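Local coordinates for protein pectate lyase/Amb allergen (Acidovorax citrulli, PDB 4HWV) that probably cleaves pectate as a calcium-binding, secreted lyase of polysaccharide lyase family 1, at residues 339-353 / 369-383. Numbering follows the deposited sequence.
Sequences ARVRYGMVHLYNNYY and MTLGQSGKVHAENNV
Two successive coils of the right-handed parallel beta-helix of pectate lyases stack here, 339-353 on 369-383, and neighbouring rungs of an asparagine ladder mark the bend where strands 345-349 and 376-380 end. Asn351 and Asn382 point the same way, their amides only 7° from coplanar. Asn382 OD1 accepts two bonds, from Asn351 N and from Asn351 ND2, each 3.0 Å long, while Asn382 ND2 reaches back 3.0 Å to Leu348 O, rising above that carbonyl's plane. Asparagine suits the site because one short, flat amide both donates and accepts, serving both backbone and side chain of the neighbouring coil within a buried turn. Parallel-strand bonds such as His378 N to Val346 O (2.9 Å) set the register. Inside the coil, Val377 is branched, so CG2 meets Val341 CB at 3.8 Å while CG1 meets Leu348 CD1. On the other sheet face, His378 and His347 form an offset edge-to-face pair, the edge of His378 toward the face of His347, planes 72° apart. With CG anti to its backbone N (chi1 -176°), His347 swings its ring toward the neighbouring strand; its ND1 bonds to Tyr460. Glu380, extended beyond CG, offers the anti side of OE1 to His347 NE2, 2.8 Å away and tilted out of the carboxylate plane.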
loop_
_atom_site.group_PDB
_atom_site.type_symbol
_atom_site.label_atom_id
_atom_site.label_comp_id
_atom_site.label_asym_id
_atom_site.label_seq_id
_atom_site.Cartn_x
_atom_site.Cartn_y
_atom_site.Cartn_z
ATOM N N ALA A 339 16.060 15.062 -10.220
ATOM C CA ALA A 339 16.921 13.881 -10.362
ATOM C C ALA A 339 18.302 14.185 -9.769
ATOM O O ALA A 339 18.674 15.362 -9.637
ATOM C CB ALA A 339 17.069 13.511 -11.850
ATOM N N ARG A 340 19.062 13.142 -9.441
ATOM C CA ARG A 340 20.447 13.323 -9.008
ATOM C C ARG A 340 21.362 13.069 -10.205
ATOM O O ARG A 340 21.414 11.945 -10.719
ATOM C CB ARG A 340 20.810 12.371 -7.867
ATOM C CG ARG A 340 22.136 12.707 -7.199
ATOM C CD ARG A 340 22.767 11.513 -6.458
ATOM N NE ARG A 340 23.839 11.982 -5.574
ATOM C CZ ARG A 340 25.047 12.362 -5.999
ATOM N NH1 ARG A 340 25.359 12.311 -7.291
ATOM N NH2 ARG A 340 25.946 12.813 -5.126
ATOM N N VAL A 341 22.072 14.102 -10.661
ATOM C CA VAL A 341 22.775 14.032 -11.942
ATOM C C VAL A 341 24.295 14.116 -11.856
ATOM O O VAL A 341 24.852 15.163 -11.484
ATOM C CB VAL A 341 22.275 15.130 -12.887
ATOM C CG1 VAL A 341 23.013 15.028 -14.217
ATOM C CG2 VAL A 341 20.755 15.020 -13.059
ATOM N N ARG A 342 24.957 13.013 -12.203
ATOM C CA ARG A 342 26.410 13.009 -12.458
ATOM C C ARG A 342 26.645 12.838 -13.950
ATOM O O ARG A 342 25.880 12.140 -14.601
ATOM C CB ARG A 342 27.128 11.840 -11.776
ATOM C CG ARG A 342 27.074 11.825 -10.264
ATOM C CD ARG A 342 27.761 10.557 -9.778
ATOM N NE ARG A 342 27.971 10.493 -8.334
ATOM C CZ ARG A 342 27.281 9.733 -7.491
ATOM N NH1 ARG A 342 26.315 8.942 -7.921
ATOM N NH2 ARG A 342 27.596 9.741 -6.198
ATOM N N TYR A 343 27.697 13.483 -14.466
ATOM C CA TYR A 343 28.275 13.224 -15.799
ATOM C C TYR A 343 27.412 13.544 -17.008
ATOM O O TYR A 343 27.955 13.954 -18.017
ATOM C CB TYR A 343 28.908 11.815 -15.900
ATOM C CG TYR A 343 30.175 11.771 -15.070
ATOM C CD1 TYR A 343 31.328 12.446 -15.489
ATOM C CD2 TYR A 343 30.197 11.143 -13.827
ATOM C CE1 TYR A 343 32.473 12.468 -14.705
ATOM C CE2 TYR A 343 31.338 11.162 -13.037
ATOM C CZ TYR A 343 32.465 11.836 -13.479
ATOM O OH TYR A 343 33.602 11.879 -12.709
ATOM N N GLY A 344 26.092 13.383 -16.914
ATOM C CA GLY A 344 25.230 13.549 -18.076
ATOM C C GLY A 344 24.735 14.967 -18.328
ATOM O O GLY A 344 24.756 15.829 -17.439
ATOM N N MET A 345 24.285 15.201 -19.558
ATOM C CA MET A 345 23.585 16.429 -19.941
ATOM C C MET A 345 22.095 16.170 -19.786
ATOM O O MET A 345 21.491 15.464 -20.592
ATOM C CB MET A 345 23.950 16.817 -21.373
ATOM C CG MET A 345 25.465 17.036 -21.506
ATOM S SD MET A 345 26.091 16.913 -23.186
ATOM C CE MET A 345 25.428 18.433 -23.754
ATOM N N VAL A 346 21.521 16.692 -18.711
ATOM C CA VAL A 346 20.156 16.343 -18.319
ATOM C C VAL A 346 19.262 17.583 -18.321
ATOM O O VAL A 346 19.581 18.606 -17.704
ATOM C CB VAL A 346 20.144 15.670 -16.943
ATOM C CG1 VAL A 346 18.724 15.406 -16.451
ATOM C CG2 VAL A 346 20.933 14.368 -17.009
ATOM N N HIS A 347 18.161 17.485 -19.065
ATOM C CA HIS A 347 17.216 18.573 -19.248
ATOM C C HIS A 347 15.933 18.220 -18.509
ATOM O O HIS A 347 15.353 17.169 -18.768
ATOM C CB HIS A 347 16.969 18.718 -20.758
ATOM C CG HIS A 347 16.083 19.857 -21.158
ATOM N ND1 HIS A 347 15.454 19.874 -22.386
ATOM C CD2 HIS A 347 15.755 21.025 -20.548
ATOM C CE1 HIS A 347 14.788 21.003 -22.526
ATOM N NE2 HIS A 347 14.937 21.717 -21.421
ATOM N N LEU A 348 15.499 19.083 -17.592
ATOM C CA LEU A 348 14.219 18.873 -16.893
ATOM C C LEU A 348 13.357 20.081 -17.194
ATOM O O LEU A 348 13.700 21.195 -16.809
ATOM C CB LEU A 348 14.399 18.760 -15.369
ATOM C CG LEU A 348 15.338 17.632 -14.922
ATOM C CD1 LEU A 348 16.726 18.181 -14.602
ATOM C CD2 LEU A 348 14.748 16.844 -13.750
ATOM N N TYR A 349 12.265 19.875 -17.919
ATOM C CA TYR A 349 11.373 20.984 -18.206
ATOM C C TYR A 349 9.906 20.642 -18.014
ATOM O O TYR A 349 9.488 19.521 -18.264
ATOM C CB TYR A 349 11.622 21.585 -19.604
ATOM C CG TYR A 349 11.254 20.763 -20.829
ATOM C CD1 TYR A 349 12.139 19.832 -21.373
ATOM C CD2 TYR A 349 10.042 20.969 -21.496
ATOM C CE1 TYR A 349 11.816 19.133 -22.531
ATOM C CE2 TYR A 349 9.715 20.256 -22.640
ATOM C CZ TYR A 349 10.601 19.350 -23.149
ATOM O OH TYR A 349 10.272 18.638 -24.295
ATOM N N ASN A 350 9.138 21.611 -17.525
ATOM C CA ASN A 350 7.690 21.436 -17.411
ATOM C C ASN A 350 7.320 20.182 -16.619
ATOM O O ASN A 350 6.447 19.412 -17.029
ATOM C CB ASN A 350 7.005 21.388 -18.788
ATOM C CG ASN A 350 7.008 22.724 -19.526
ATOM O OD1 ASN A 350 6.950 22.725 -20.744
ATOM N ND2 ASN A 350 7.003 23.858 -18.798
ATOM N N ASN A 351 7.993 19.979 -15.492
ATOM C CA ASN A 351 7.566 18.957 -14.543
ATOM C C ASN A 351 6.876 19.623 -13.354
ATOM O O ASN A 351 7.111 20.802 -13.077
ATOM C CB ASN A 351 8.763 18.143 -14.055
ATOM C CG ASN A 351 9.510 17.504 -15.190
ATOM O OD1 ASN A 351 9.038 16.532 -15.794
ATOM N ND2 ASN A 351 10.664 18.072 -15.531
ATOM N N TYR A 352 6.002 18.870 -12.693
ATOM C CA TYR A 352 5.320 19.335 -11.490
ATOM C C TYR A 352 5.780 18.481 -10.320
ATOM O O TYR A 352 5.501 17.277 -10.270
ATOM C CB TYR A 352 3.807 19.201 -11.659
ATOM C CG TYR A 352 2.994 19.540 -10.429
ATOM C CD1 TYR A 352 3.399 20.531 -9.541
ATOM C CD2 TYR A 352 1.795 18.896 -10.180
ATOM C CE1 TYR A 352 2.641 20.845 -8.425
ATOM C CE2 TYR A 352 1.031 19.202 -9.062
ATOM C CZ TYR A 352 1.462 20.182 -8.195
ATOM O OH TYR A 352 0.698 20.515 -7.097
ATOM N N TYR A 353 6.496 19.111 -9.392
ATOM C CA TYR A 353 6.919 18.485 -8.149
ATOM C C TYR A 353 5.907 18.830 -7.075
ATOM O O TYR A 353 5.556 20.000 -6.901
ATOM C CB TYR A 353 8.257 19.057 -7.714
ATOM C CG TYR A 353 9.438 18.778 -8.614
ATOM C CD1 TYR A 353 9.677 19.533 -9.773
ATOM C CD2 TYR A 353 10.357 17.790 -8.275
ATOM C CE1 TYR A 353 10.801 19.286 -10.562
ATOM C CE2 TYR A 353 11.469 17.536 -9.056
ATOM C CZ TYR A 353 11.699 18.290 -10.189
ATOM O OH TYR A 353 12.809 18.046 -10.964
ATOM N N MET A 369 16.454 18.552 -7.240
ATOM C CA MET A 369 17.487 18.326 -8.247
ATOM C C MET A 369 18.851 18.443 -7.590
ATOM O O MET A 369 19.093 19.375 -6.821
ATOM C CB MET A 369 17.416 19.414 -9.318
ATOM C CG MET A 369 16.100 19.550 -9.991
ATOM S SD MET A 369 16.217 20.911 -11.153
ATOM C CE MET A 369 14.451 21.144 -11.383
ATOM N N THR A 370 19.745 17.515 -7.903
ATOM C CA THR A 370 21.117 17.611 -7.405
ATOM C C THR A 370 22.083 17.669 -8.573
ATOM O O THR A 370 22.111 16.770 -9.419
ATOM C CB THR A 370 21.483 16.415 -6.515
ATOM O OG1 THR A 370 20.629 16.414 -5.366
ATOM C CG2 THR A 370 22.940 16.492 -6.079
ATOM N N LEU A 371 22.855 18.750 -8.629
ATOM C CA LEU A 371 24.010 18.815 -9.527
ATOM C C LEU A 371 25.129 17.993 -8.907
ATOM O O LEU A 371 25.812 18.458 -7.996
ATOM C CB LEU A 371 24.474 20.263 -9.734
ATOM C CG LEU A 371 25.766 20.438 -10.539
ATOM C CD1 LEU A 371 25.645 19.846 -11.924
ATOM C CD2 LEU A 371 26.148 21.922 -10.613
ATOM N N GLY A 372 25.283 16.760 -9.368
ATOM C CA GLY A 372 26.389 15.928 -8.958
ATOM C C GLY A 372 27.586 16.062 -9.871
ATOM O O GLY A 372 27.656 16.947 -10.736
ATOM N N GLN A 373 28.536 15.161 -9.664
ATOM C CA GLN A 373 29.858 15.294 -10.261
ATOM C C GLN A 373 29.803 15.367 -11.775
ATOM O O GLN A 373 29.383 14.406 -12.414
ATOM C CB GLN A 373 30.722 14.111 -9.855
ATOM C CG GLN A 373 32.190 14.313 -10.213
ATOM C CD GLN A 373 32.810 15.469 -9.485
ATOM O OE1 GLN A 373 32.516 15.708 -8.316
ATOM N NE2 GLN A 373 33.684 16.200 -10.175
ATOM N N SER A 374 30.227 16.504 -12.332
ATOM C CA SER A 374 30.289 16.726 -13.788
ATOM C C SER A 374 28.923 16.656 -14.472
ATOM O O SER A 374 28.834 16.537 -15.692
ATOM C CB SER A 374 31.281 15.783 -14.472
ATOM O OG SER A 374 32.600 16.009 -14.002
ATOM N N GLY A 375 27.850 16.750 -13.694
ATOM C CA GLY A 375 26.526 16.848 -14.274
ATOM C C GLY A 375 26.351 18.182 -14.980
ATOM O O GLY A 375 27.010 19.172 -14.662
ATOM N N LYS A 376 25.441 18.210 -15.940
ATOM C CA LYS A 376 25.152 19.436 -16.675
ATOM C C LYS A 376 23.637 19.543 -16.774
ATOM O O LYS A 376 22.998 18.946 -17.652
ATOM C CB LYS A 376 25.852 19.422 -18.037
ATOM C CG LYS A 376 27.383 19.340 -17.894
ATOM C CD LYS A 376 28.116 19.212 -19.206
ATOM C CE LYS A 376 29.583 18.877 -18.929
ATOM N NZ LYS A 376 29.710 17.546 -18.241
ATOM N N VAL A 377 23.068 20.263 -15.818
ATOM C CA VAL A 377 21.626 20.284 -15.600
ATOM C C VAL A 377 21.020 21.549 -16.185
ATOM O O VAL A 377 21.538 22.654 -15.993
ATOM C CB VAL A 377 21.302 20.178 -14.089
ATOM C CG1 VAL A 377 19.817 20.313 -13.848
ATOM C CG2 VAL A 377 21.843 18.867 -13.529
ATOM N N HIS A 378 19.927 21.381 -16.926
ATOM C CA HIS A 378 19.243 22.514 -17.556
ATOM C C HIS A 378 17.766 22.388 -17.183
ATOM O O HIS A 378 17.094 21.454 -17.635
ATOM C CB HIS A 378 19.420 22.438 -19.080
ATOM C CG HIS A 378 19.086 23.704 -19.804
ATOM N ND1 HIS A 378 20.039 24.650 -20.104
ATOM C CD2 HIS A 378 17.915 24.165 -20.317
ATOM C CE1 HIS A 378 19.467 25.652 -20.748
ATOM N NE2 HIS A 378 18.183 25.378 -20.903
ATOM N N ALA A 379 17.271 23.313 -16.363
ATOM C CA ALA A 379 15.918 23.208 -15.800
ATOM C C ALA A 379 15.070 24.385 -16.251
ATOM O O ALA A 379 15.438 25.528 -16.015
ATOM C CB ALA A 379 15.987 23.186 -14.274
ATOM N N GLU A 380 13.925 24.108 -16.872
ATOM C CA GLU A 380 13.072 25.183 -17.384
ATOM C C GLU A 380 11.606 24.979 -17.036
ATOM O O GLU A 380 11.046 23.904 -17.279
ATOM C CB GLU A 380 13.202 25.300 -18.909
ATOM C CG GLU A 380 14.574 25.801 -19.351
ATOM C CD GLU A 380 14.848 25.609 -20.823
ATOM O OE1 GLU A 380 14.537 24.525 -21.348
ATOM O OE2 GLU A 380 15.400 26.540 -21.443
ATOM N N ASN A 381 10.984 26.039 -16.516
ATOM C CA ASN A 381 9.533 26.072 -16.310
ATOM C C ASN A 381 8.989 24.858 -15.557
ATOM O O ASN A 381 7.982 24.255 -15.941
ATOM C CB ASN A 381 8.783 26.303 -17.632
ATOM C CG ASN A 381 9.091 27.666 -18.239
ATOM O OD1 ASN A 381 10.110 28.298 -17.933
ATOM N ND2 ASN A 381 8.215 28.107 -19.131
ATOM N N ASN A 382 9.673 24.521 -14.473
ATOM C CA ASN A 382 9.187 23.501 -13.549
ATOM C C ASN A 382 8.412 24.189 -12.433
ATOM O O ASN A 382 8.801 25.275 -11.974
ATOM C CB ASN A 382 10.350 22.711 -12.953
ATOM C CG ASN A 382 11.110 21.923 -14.013
ATOM O OD1 ASN A 382 10.639 20.886 -14.471
ATOM N ND2 ASN A 382 12.282 22.420 -14.413
ATOM N N VAL A 383 7.333 23.546 -11.992
ATOM C CA VAL A 383 6.539 24.031 -10.867
ATOM C C VAL A 383 6.729 23.122 -9.675
ATOM O O VAL A 383 6.679 21.907 -9.819
ATOM C CB VAL A 383 5.056 24.076 -11.224
ATOM C CG1 VAL A 383 4.209 24.448 -9.996
ATOM C CG2 VAL A 383 4.820 25.032 -12.365
HETATM O O HOH W 1 28.144 13.720 -7.025
HETATM O O HOH W 2 28.194 15.850 -19.842
HETATM O O HOH W 3 34.525 14.669 -12.666
#